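Local coordinates for protein dITP/XTP pyrophosphatase (Coxiella burnetii, PDB 3TQU) that probably hydrolyses non-canonical purine nucleoside triphosphates such as XTP, dITP and ITP to their monophosphates and diphosphate, clearing them from the nucleotide pool, at residues I55-A60 and A68-S73; C123-M128 and Q188-L193; M4-L9 and K30-T35; L75-L80 and R117-H122. All coordinates share one frame; numbering follows the deposited sequence.

Interaction 1 (I55-A60 and A68-S73); sequences IKARHA and ALADDS. With CA (calcium ion), chain E.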
# COMPACT_ATOMS: atom_id res chain seq x y z
N ILE A 55 -8.57 -2.58 6.01
CA ILE A 55 -9.90 -2.83 6.55
C ILE A 55 -9.82 -3.23 8.02
O ILE A 55 -10.59 -2.74 8.84
CB ILE A 55 -10.64 -3.92 5.75
CG1 ILE A 55 -11.11 -3.37 4.40
CG2 ILE A 55 -11.82 -4.46 6.55
CD1 ILE A 55 -11.77 -4.41 3.51
N LYS A 56 -8.88 -4.11 8.34
CA LYS A 56 -8.77 -4.66 9.68
C LYS A 56 -8.12 -3.67 10.66
O LYS A 56 -8.52 -3.58 11.82
CB LYS A 56 -8.03 -5.99 9.66
CG LYS A 56 -8.74 -7.06 8.82
CD LYS A 56 -8.09 -8.42 8.96
CE LYS A 56 -6.66 -8.43 8.45
NZ LYS A 56 -6.08 -9.81 8.48
N ALA A 57 -7.12 -2.93 10.18
CA ALA A 57 -6.47 -1.93 11.02
C ALA A 57 -7.41 -0.76 11.31
O ALA A 57 -7.48 -0.28 12.44
CB ALA A 57 -5.18 -1.45 10.37
N ARG A 58 -8.13 -0.30 10.30
CA ARG A 58 -9.05 0.81 10.48
C ARG A 58 -10.15 0.45 11.47
O ARG A 58 -10.57 1.28 12.28
CB ARG A 58 -9.68 1.24 9.16
CG ARG A 58 -10.65 2.41 9.33
CD ARG A 58 -11.68 2.49 8.22
NE ARG A 58 -11.08 2.76 6.91
CZ ARG A 58 -11.11 1.90 5.90
NH1 ARG A 58 -11.69 0.73 6.04
NH2 ARG A 58 -10.55 2.22 4.75
N HIS A 59 -10.62 -0.79 11.39
CA HIS A 59 -11.65 -1.29 12.29
C HIS A 59 -11.16 -1.25 13.73
O HIS A 59 -11.83 -0.71 14.61
CB HIS A 59 -12.04 -2.72 11.90
CG HIS A 59 -13.04 -3.35 12.82
ND1 HIS A 59 -14.31 -2.86 13.00
CD2 HIS A 59 -12.95 -4.45 13.61
CE1 HIS A 59 -14.96 -3.62 13.86
NE2 HIS A 59 -14.15 -4.60 14.24
N ALA A 60 -9.99 -1.83 13.96
CA ALA A 60 -9.41 -1.87 15.30
C ALA A 60 -9.20 -0.47 15.87
O ALA A 60 -9.49 -0.22 17.04
CB ALA A 60 -8.10 -2.65 15.28
N ALA A 68 -3.59 1.40 15.21
CA ALA A 68 -3.81 -0.03 15.04
C ALA A 68 -2.99 -0.58 13.89
O ALA A 68 -2.79 0.11 12.88
CB ALA A 68 -5.29 -0.32 14.84
N LEU A 69 -2.53 -1.81 14.04
CA LEU A 69 -1.71 -2.46 13.03
C LEU A 69 -2.34 -3.79 12.63
O LEU A 69 -2.73 -4.59 13.49
CB LEU A 69 -0.30 -2.68 13.57
CG LEU A 69 0.76 -3.24 12.62
CD1 LEU A 69 2.14 -2.82 13.07
CD2 LEU A 69 0.65 -4.76 12.50
N ALA A 70 -2.45 -4.02 11.33
CA ALA A 70 -2.99 -5.28 10.84
C ALA A 70 -2.18 -5.76 9.64
O ALA A 70 -1.46 -4.98 9.02
CB ALA A 70 -4.45 -5.13 10.47
N ASP A 71 -2.30 -7.04 9.32
CA ASP A 71 -1.66 -7.56 8.13
C ASP A 71 -2.60 -8.49 7.38
O ASP A 71 -3.54 -9.02 7.96
CB ASP A 71 -0.37 -8.32 8.48
CG ASP A 71 -0.62 -9.79 8.75
OD1 ASP A 71 -0.70 -10.18 9.93
OD2 ASP A 71 -0.74 -10.57 7.78
N ASP A 72 -2.33 -8.66 6.09
CA ASP A 72 -2.95 -9.73 5.34
C ASP A 72 -1.88 -10.42 4.51
O ASP A 72 -0.92 -9.78 4.06
CB ASP A 72 -4.09 -9.23 4.45
CG ASP A 72 -4.89 -10.36 3.84
OD1 ASP A 72 -4.83 -11.47 4.40
OD2 ASP A 72 -5.57 -10.15 2.81
N SER A 73 -2.02 -11.72 4.32
CA SER A 73 -0.99 -12.50 3.65
C SER A 73 -1.58 -13.58 2.77
O SER A 73 -2.75 -13.94 2.91
CB SER A 73 -0.08 -13.15 4.69
OG SER A 73 -0.82 -14.04 5.51
CA CA E . -6.58 -13.03 5.41
O HOH W 1 -7.00 -12.49 2.86
O HOH W 2 -4.43 -14.43 4.96
O HOH W 3 -7.52 -15.47 5.22
O HOH W 4 -5.27 -12.59 7.50
O HOH W 5 -7.28 -14.36 7.60
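Helix 49-64 and the strand that follows it, 68-77, pack together beside the metal site of this HAM1-family fold; segments 55-60 and 68-73 run nearly antiparallel, at 156°, with axes only 6.7 Å apart. Such closeness rests on alanines. Ala-57 CB meets Ala-70 CB at 3.8 Å, and one helical turn on, Ala-60 CB abuts Ala-68 CB at 3.7 Å. Ala-68 CB also presses on the helix backbone, 3.2 Å from Ala-57 O.

At the other end Lys-56 sets its CB against Ala-70 CB and then reaches along the strand. A bend at chi3 (-63°) in its otherwise extended chain brings NZ to Asp-71 O, a 2.7 Å hydrogen bond that arrives 16° out of the carbonyl plane.

Asp-72, the predicted proton acceptor, turns CG anti to its own N and binds calcium through OD1 at 2.6 Å. Its OD2 takes a bond from Asn-52 and another from a water that is itself a ligand of the metal, 2.7 Å from OD2; five waters coordinate the ion in all. Lys-56 NZ stands 4.6 Å from Asp-72 OD1 and also hydrogen-bonds Glu-44, a second protein ligand of the calcium ion. By bridging Glu-44 and Asp-71 O, the ammonium ties the helix both to the metal site and to the strand that carries the metal ligand Asp-72.

Interaction 2 (C123-M128 and Q188-L193); sequences CVIALM and QALEQL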
# COMPACT_ATOMS: atom_id res chain seq x y z
N CYS A 123 3.24 -10.61 2.38
CA CYS A 123 2.75 -10.10 3.64
C CYS A 123 2.65 -8.59 3.57
O CYS A 123 3.65 -7.90 3.35
CB CYS A 123 3.66 -10.50 4.80
SG CYS A 123 3.17 -9.76 6.38
N VAL A 124 1.45 -8.07 3.76
CA VAL A 124 1.24 -6.63 3.74
C VAL A 124 0.77 -6.18 5.11
O VAL A 124 -0.27 -6.63 5.60
CB VAL A 124 0.21 -6.20 2.67
CG1 VAL A 124 0.05 -4.68 2.67
CG2 VAL A 124 0.63 -6.70 1.30
N ILE A 125 1.54 -5.29 5.72
CA ILE A 125 1.22 -4.73 7.02
C ILE A 125 0.73 -3.30 6.84
O ILE A 125 1.32 -2.52 6.09
CB ILE A 125 2.46 -4.74 7.94
CG1 ILE A 125 2.90 -6.18 8.21
CG2 ILE A 125 2.18 -4.00 9.25
CD1 ILE A 125 4.18 -6.29 9.02
N ALA A 126 -0.36 -2.96 7.52
CA ALA A 126 -0.84 -1.59 7.52
C ALA A 126 -0.88 -1.07 8.95
O ALA A 126 -1.41 -1.73 9.85
CB ALA A 126 -2.23 -1.50 6.89
N LEU A 127 -0.29 0.10 9.16
CA LEU A 127 -0.33 0.77 10.46
C LEU A 127 -1.08 2.09 10.32
O LEU A 127 -0.65 2.98 9.58
CB LEU A 127 1.08 1.01 10.98
CG LEU A 127 1.20 1.81 12.27
CD1 LEU A 127 0.34 1.18 13.36
CD2 LEU A 127 2.66 1.92 12.72
N MSE A 128 -2.20 2.21 11.03
CA MSE A 128 -3.02 3.42 11.00
C MSE A 128 -2.85 4.23 12.28
O MSE A 128 -2.89 3.67 13.37
CB MSE A 128 -4.49 3.05 10.83
CG MSE A 128 -4.81 2.25 9.58
SE MSE A 128 -5.38 3.39 8.12
CE MSE A 128 -7.14 3.91 8.81
N GLN A 188 10.39 -10.11 6.15
CA GLN A 188 10.74 -8.92 5.38
C GLN A 188 9.82 -7.74 5.69
O GLN A 188 10.27 -6.61 5.87
CB GLN A 188 10.75 -9.23 3.88
CG GLN A 188 11.84 -10.20 3.46
CD GLN A 188 11.75 -10.62 2.00
OE1 GLN A 188 12.01 -9.83 1.10
NE2 GLN A 188 11.38 -11.87 1.77
N ALA A 189 8.52 -8.01 5.76
CA ALA A 189 7.57 -6.97 6.13
C ALA A 189 7.91 -6.42 7.52
O ALA A 189 7.96 -5.20 7.72
CB ALA A 189 6.15 -7.51 6.11
N LEU A 190 8.18 -7.32 8.46
CA LEU A 190 8.47 -6.92 9.83
C LEU A 190 9.75 -6.08 9.93
O LEU A 190 9.82 -5.14 10.72
CB LEU A 190 8.56 -8.14 10.75
CG LEU A 190 7.23 -8.84 11.05
CD1 LEU A 190 7.45 -10.09 11.90
CD2 LEU A 190 6.29 -7.88 11.75
N GLU A 191 10.76 -6.42 9.13
CA GLU A 191 12.00 -5.66 9.15
C GLU A 191 11.80 -4.26 8.56
O GLU A 191 12.39 -3.29 9.04
CB GLU A 191 13.13 -6.41 8.44
CG GLU A 191 12.89 -6.71 6.97
CD GLU A 191 13.42 -5.63 6.04
OE1 GLU A 191 13.24 -5.78 4.81
OE2 GLU A 191 14.00 -4.64 6.53
N GLN A 192 10.94 -4.15 7.55
CA GLN A 192 10.57 -2.86 6.98
C GLN A 192 9.87 -2.01 8.04
O GLN A 192 10.16 -0.82 8.19
CB GLN A 192 9.64 -3.04 5.78
CG GLN A 192 10.25 -3.81 4.61
CD GLN A 192 9.23 -4.06 3.50
OE1 GLN A 192 8.23 -3.35 3.40
NE2 GLN A 192 9.49 -5.07 2.68
N LEU A 193 8.95 -2.64 8.76
CA LEU A 193 8.23 -1.99 9.85
C LEU A 193 9.17 -1.53 10.95
O LEU A 193 9.07 -0.40 11.44
CB LEU A 193 7.17 -2.93 10.43
CG LEU A 193 6.35 -2.39 11.61
CD1 LEU A 193 5.44 -1.27 11.14
CD2 LEU A 193 5.55 -3.49 12.26
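Ala-189 leaves a shallow place on the helix, and two side chains of strand 118-128 close on its methyl from neighbouring positions on one sheet face. Cys-123 brings SG to 3.7 Å from Ala-189 CB, and Ile-125 brings CD1 to 3.7 Å from that same CB. The isoleucine is the main bump. Its CG1 stands anti to the carbonyl carbon (chi1 -64°) and chi2 is extended, which carries CD1 into the hollow formed by Ala-189, Leu-190 and Leu-193. There CD1 lies 3.8 Å from Leu-190 CD2, the two side chains crossing at about a right angle, and 4.5 Å from Leu-193 CD2, a looser touch. Leu-190 springs from the flank of the helix and reaches in with its CD2 branch.

No hydrogen bond spans the contact; small and branched apolar groups do all the fitting. Strand and helix segments run in roughly the same direction, 30° apart, with axes 8.4 Å from each other at closest. Leu-190 also packs on Met-20 and Leu-23 of helix 14-23, Ile-125 and Leu-193 share Leu-69 of strand 68-77, and Leu-193 reaches Leu-137 of strand 137-147. Helix 185-199 thus covers this sheet face beside helix 14-23, while Val-124 and Ala-126 turn to the other face, against helix 49-64.

Interaction 3 (M4-L9 and K30-T35); sequences MLEIVL and KFIPQT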
# COMPACT_ATOMS: atom_id res chain seq x y z
N MSE A 4 4.94 5.27 27.08
CA MSE A 4 4.89 4.04 26.30
C MSE A 4 3.85 4.15 25.19
O MSE A 4 2.67 4.31 25.45
CB MSE A 4 4.59 2.85 27.20
CG MSE A 4 4.42 1.51 26.48
SE MSE A 4 6.06 0.46 26.30
CE MSE A 4 6.74 0.64 28.12
N LEU A 5 4.31 4.08 23.94
CA LEU A 5 3.42 4.08 22.79
C LEU A 5 2.60 2.80 22.78
O LEU A 5 3.14 1.70 22.84
CB LEU A 5 4.23 4.20 21.50
CG LEU A 5 3.46 4.20 20.18
CD1 LEU A 5 2.39 5.29 20.16
CD2 LEU A 5 4.41 4.36 19.01
N GLU A 6 1.28 2.94 22.69
CA GLU A 6 0.38 1.80 22.64
C GLU A 6 -0.21 1.61 21.24
O GLU A 6 -0.84 2.52 20.70
CB GLU A 6 -0.76 1.95 23.65
CG GLU A 6 -0.31 1.88 25.10
CD GLU A 6 -1.49 1.95 26.07
OE1 GLU A 6 -2.41 2.76 25.83
OE2 GLU A 6 -1.49 1.19 27.06
N ILE A 7 0.00 0.43 20.66
CA ILE A 7 -0.57 0.12 19.36
C ILE A 7 -1.39 -1.16 19.43
O ILE A 7 -0.94 -2.17 19.96
CB ILE A 7 0.52 -0.02 18.28
CG1 ILE A 7 1.38 1.24 18.20
CG2 ILE A 7 -0.11 -0.30 16.92
CD1 ILE A 7 2.55 1.14 17.24
N VAL A 8 -2.61 -1.11 18.89
CA VAL A 8 -3.48 -2.28 18.90
C VAL A 8 -3.16 -3.21 17.74
O VAL A 8 -3.01 -2.77 16.60
CB VAL A 8 -4.97 -1.87 18.81
CG1 VAL A 8 -5.85 -3.10 18.63
CG2 VAL A 8 -5.38 -1.08 20.04
N LEU A 9 -3.06 -4.50 18.05
CA LEU A 9 -2.85 -5.52 17.03
C LEU A 9 -4.19 -6.16 16.71
O LEU A 9 -4.85 -6.71 17.59
CB LEU A 9 -1.88 -6.59 17.56
CG LEU A 9 -1.22 -7.51 16.52
CD1 LEU A 9 -0.27 -6.73 15.63
CD2 LEU A 9 -0.48 -8.64 17.22
N LYS A 30 4.17 -0.89 23.07
CA LYS A 30 3.43 -2.02 23.61
C LYS A 30 2.26 -2.37 22.69
O LYS A 30 1.36 -1.56 22.48
CB LYS A 30 2.89 -1.70 25.01
CG LYS A 30 2.05 -2.81 25.62
CD LYS A 30 1.37 -2.34 26.90
CE LYS A 30 2.39 -1.89 27.93
NZ LYS A 30 1.74 -1.31 29.14
N PHE A 31 2.29 -3.58 22.14
CA PHE A 31 1.19 -4.04 21.31
C PHE A 31 0.11 -4.73 22.13
O PHE A 31 0.40 -5.58 22.97
CB PHE A 31 1.70 -4.95 20.19
CG PHE A 31 2.34 -4.20 19.06
CD1 PHE A 31 1.60 -3.81 17.96
CD2 PHE A 31 3.68 -3.86 19.11
CE1 PHE A 31 2.19 -3.11 16.92
CE2 PHE A 31 4.27 -3.16 18.08
CZ PHE A 31 3.52 -2.78 16.98
N ILE A 32 -1.14 -4.36 21.87
CA ILE A 32 -2.27 -4.92 22.59
C ILE A 32 -3.25 -5.54 21.60
O ILE A 32 -3.77 -4.86 20.73
CB ILE A 32 -3.01 -3.83 23.38
CG1 ILE A 32 -2.02 -3.06 24.27
CG2 ILE A 32 -4.14 -4.44 24.20
CD1 ILE A 32 -2.65 -1.90 25.00
N PRO A 33 -3.48 -6.86 21.73
CA PRO A 33 -4.43 -7.53 20.84
C PRO A 33 -5.80 -6.88 20.93
O PRO A 33 -6.21 -6.48 22.03
CB PRO A 33 -4.47 -8.96 21.39
CG PRO A 33 -3.17 -9.13 22.11
CD PRO A 33 -2.87 -7.78 22.70
N GLN A 34 -6.50 -6.75 19.81
CA GLN A 34 -7.79 -6.08 19.81
C GLN A 34 -8.78 -6.79 20.73
O GLN A 34 -9.72 -6.17 21.23
CB GLN A 34 -8.37 -5.97 18.39
CG GLN A 34 -8.75 -7.29 17.75
CD GLN A 34 -9.30 -7.11 16.35
OE1 GLN A 34 -9.10 -6.07 15.73
NE2 GLN A 34 -10.00 -8.12 15.85
N THR A 35 -8.55 -8.07 20.98
CA THR A 35 -9.40 -8.84 21.88
C THR A 35 -9.41 -8.27 23.30
O THR A 35 -10.34 -8.53 24.07
CB THR A 35 -8.99 -10.31 21.93
OG1 THR A 35 -7.58 -10.40 22.16
CG2 THR A 35 -9.33 -11.00 20.62
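Lys-30 N donates to Leu-5 O at 2.8 Å, a nearly straight bond (168° at the hydrogen) that opens the pairing of two parallel strands. Ile-7 then bonds both ways: its N to Lys-30 O at 3.0 Å, and its O from Ile-32 N at 2.9 Å. Leu-9 does likewise, its N giving to Ile-32 O and its O receiving Gln-34 N, each at 2.8 Å. The last bond lies past Pro-33, where the chain has turned into a short 3-10 segment. Several carbonyls gain a second, softer contact from a CA-H; Phe-31 CA lies 3.1 Å from Ile-7 O.

On the face that bears Ile-7, Phe-31 and Leu-9, the Ile-7 side chain and the phenyl ring lie side by side, pointing the same way. Ile-7 places CG2 anti to its N, and that branch touches Phe-31 CE1 at 3.6 Å. Leu-9 CD1 comes obliquely to the CD1 side of the ring. This face is buried under Leu-17 and Met-20 of helix 14-23, the crossover of the beta-alpha-beta unit. On the other face Val-8 sets CG1 against Gln-34 CA, and the Glu-6 carboxylate borders Ile-32 CD1. Glu-6 OE2 and Lys-30 NZ stay 4.6 Å apart, too far for a salt bridge.

The backbone therefore supplies the cohesion between the strands, and the Ile-7 and Phe-31 face adds an apolar seam; near the start, where Lys-30 is exposed, charge probably adds little.

Interaction 4 (L75-L80 and R117-H122); sequences LTIAAL and RSASFH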
# COMPACT_ATOMS: atom_id res chain seq x y z
N LEU A 75 -0.58 -16.73 -0.69
CA LEU A 75 0.28 -17.34 -1.69
C LEU A 75 -0.27 -16.95 -3.06
O LEU A 75 -1.47 -17.04 -3.29
CB LEU A 75 0.23 -18.86 -1.53
CG LEU A 75 1.06 -19.70 -2.49
CD1 LEU A 75 2.54 -19.34 -2.39
CD2 LEU A 75 0.84 -21.18 -2.21
N THR A 76 0.61 -16.50 -3.95
CA THR A 76 0.20 -16.19 -5.32
C THR A 76 0.98 -17.07 -6.28
O THR A 76 2.20 -17.19 -6.18
CB THR A 76 0.45 -14.71 -5.67
OG1 THR A 76 1.85 -14.43 -5.62
CG2 THR A 76 -0.29 -13.80 -4.71
N ILE A 77 0.27 -17.70 -7.21
CA ILE A 77 0.90 -18.62 -8.15
C ILE A 77 0.75 -18.13 -9.59
O ILE A 77 -0.36 -17.96 -10.09
CB ILE A 77 0.35 -20.04 -8.00
CG1 ILE A 77 0.60 -20.54 -6.57
CG2 ILE A 77 0.98 -20.97 -9.01
CD1 ILE A 77 -0.01 -21.90 -6.25
N ALA A 78 1.89 -17.90 -10.24
CA ALA A 78 1.92 -17.31 -11.57
C ALA A 78 1.00 -18.02 -12.56
O ALA A 78 0.20 -17.39 -13.24
CB ALA A 78 3.35 -17.25 -12.10
N ALA A 79 1.12 -19.35 -12.63
CA ALA A 79 0.34 -20.13 -13.57
C ALA A 79 -1.16 -20.09 -13.27
O ALA A 79 -1.97 -20.43 -14.13
CB ALA A 79 0.83 -21.57 -13.61
N LEU A 80 -1.51 -19.68 -12.06
CA LEU A 80 -2.91 -19.60 -11.66
C LEU A 80 -3.40 -18.16 -11.55
O LEU A 80 -4.32 -17.87 -10.78
CB LEU A 80 -3.14 -20.34 -10.34
CG LEU A 80 -2.75 -21.82 -10.32
CD1 LEU A 80 -3.08 -22.44 -8.97
CD2 LEU A 80 -3.45 -22.57 -11.45
N ARG A 117 6.10 -23.03 -12.44
CA ARG A 117 5.70 -23.33 -11.07
C ARG A 117 5.98 -22.14 -10.16
O ARG A 117 5.92 -22.26 -8.93
CB ARG A 117 6.47 -24.56 -10.55
CG ARG A 117 6.48 -25.76 -11.49
CD ARG A 117 5.21 -26.58 -11.39
NE ARG A 117 5.05 -27.20 -10.07
CZ ARG A 117 4.07 -28.04 -9.76
NH1 ARG A 117 3.15 -28.36 -10.66
NH2 ARG A 117 4.00 -28.56 -8.54
N SER A 118 6.28 -21.00 -10.75
CA SER A 118 6.65 -19.81 -9.99
C SER A 118 5.54 -19.39 -9.03
O SER A 118 4.36 -19.46 -9.37
CB SER A 118 7.00 -18.64 -10.92
OG SER A 118 8.16 -18.94 -11.67
N ALA A 119 5.93 -18.95 -7.84
CA ALA A 119 4.98 -18.52 -6.83
C ALA A 119 5.64 -17.56 -5.86
O ALA A 119 6.87 -17.47 -5.80
CB ALA A 119 4.42 -19.73 -6.08
N SER A 120 4.83 -16.84 -5.10
CA SER A 120 5.34 -15.90 -4.11
C SER A 120 4.42 -15.86 -2.90
O SER A 120 3.20 -15.95 -3.04
CB SER A 120 5.46 -14.50 -4.71
OG SER A 120 6.25 -14.52 -5.89
N PHE A 121 5.02 -15.73 -1.72
CA PHE A 121 4.28 -15.41 -0.51
C PHE A 121 4.31 -13.91 -0.32
O PHE A 121 5.35 -13.28 -0.55
CB PHE A 121 4.93 -16.06 0.72
CG PHE A 121 4.39 -17.41 1.06
CD1 PHE A 121 3.05 -17.58 1.36
CD2 PHE A 121 5.23 -18.51 1.13
CE1 PHE A 121 2.55 -18.83 1.69
CE2 PHE A 121 4.73 -19.76 1.47
CZ PHE A 121 3.39 -19.92 1.75
N HIS A 122 3.19 -13.33 0.09
CA HIS A 122 3.11 -11.89 0.33
C HIS A 122 2.63 -11.61 1.74
O HIS A 122 1.73 -12.28 2.25
CB HIS A 122 2.14 -11.23 -0.66
CG HIS A 122 2.58 -11.33 -2.08
ND1 HIS A 122 3.20 -10.29 -2.74
CD2 HIS A 122 2.48 -12.34 -2.98
CE1 HIS A 122 3.46 -10.65 -3.98
NE2 HIS A 122 3.04 -11.89 -4.15
O HOH W 6 3.55 -14.85 -8.04
O HOH W 7 3.00 -20.97 -11.35
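Two antiparallel strands of the central mixed sheet, 68-77 and 118-128, pair here close to the dimer interface. Thr-76 and Ser-120 form the hydrogen-bonded pair: Thr-76 N reaches Ser-120 O at 2.8 Å, almost straight at 172°, and Ser-120 N returns a bond to Thr-76 O. Leu-75 with Phe-121 and Ile-77 with Ala-119 are the flanking non-hydrogen-bonded pairs.

Thr-76 bonds through its side chain as well. With chi1 at 63°, OG1 sits between the backbone N and the carbonyl carbon, which turns it across to the neighbouring strand. There it hydrogen-bonds His-122 NE2 at 3.2 Å, meeting the imidazole at its edge and in its plane; either atom could be the donor. OG1 also hydrogen-bonds a water at 3.0 Å. Thr-76 CG2 lies near CD2 of the same ring, and the two side chains cross at about a right angle. The imidazole is held on its other nitrogen by His-140, and Pro-134 and Ala-135 of the second subunit pack on Thr-76 and His-122 respectively.

On the opposite face of the sheet, Leu-75 has CG anti to its N (chi1 180°) and lays CD1 over the centre of the Phe-121 ring, a CH-pi contact 4.1 Å from the centroid. The ring also stacks with His-185, a predicted substrate-binding residue. Ile-77 CG1 lies against Ala-119 CB. Where strand 68-77 gives way to a 3-10 turn, Ala-78 N bonds Ser-118 O, and that oxygen also accepts a hydrogen bond from a water, which in turn accepts one from Ala-79 N, 2.8 Å from the water oxygen.

How the interactions relate
Strand 68-77 takes part in interactions 1 and 4, and strand 118-128 in 2 and 4. Interactions 1 and 2 lie on opposite faces of the sheet, joined through it by backbone bonds such as Ala-126 N to Ala-70 O; both are buried, yet 1 adds a lysine and a metal-bound carboxylate to its alanines while 2 is wholly apolar. Interactions 3 and 4 are strand pairings, parallel and antiparallel, with centres about 33 Å apart. Interaction 3 is partly exposed and meets 1 where Leu-69 N bonds Val-8 O. Interaction 4, mostly buried, adds side-chain hydrogen bonds and waters, and reaches the second subunit.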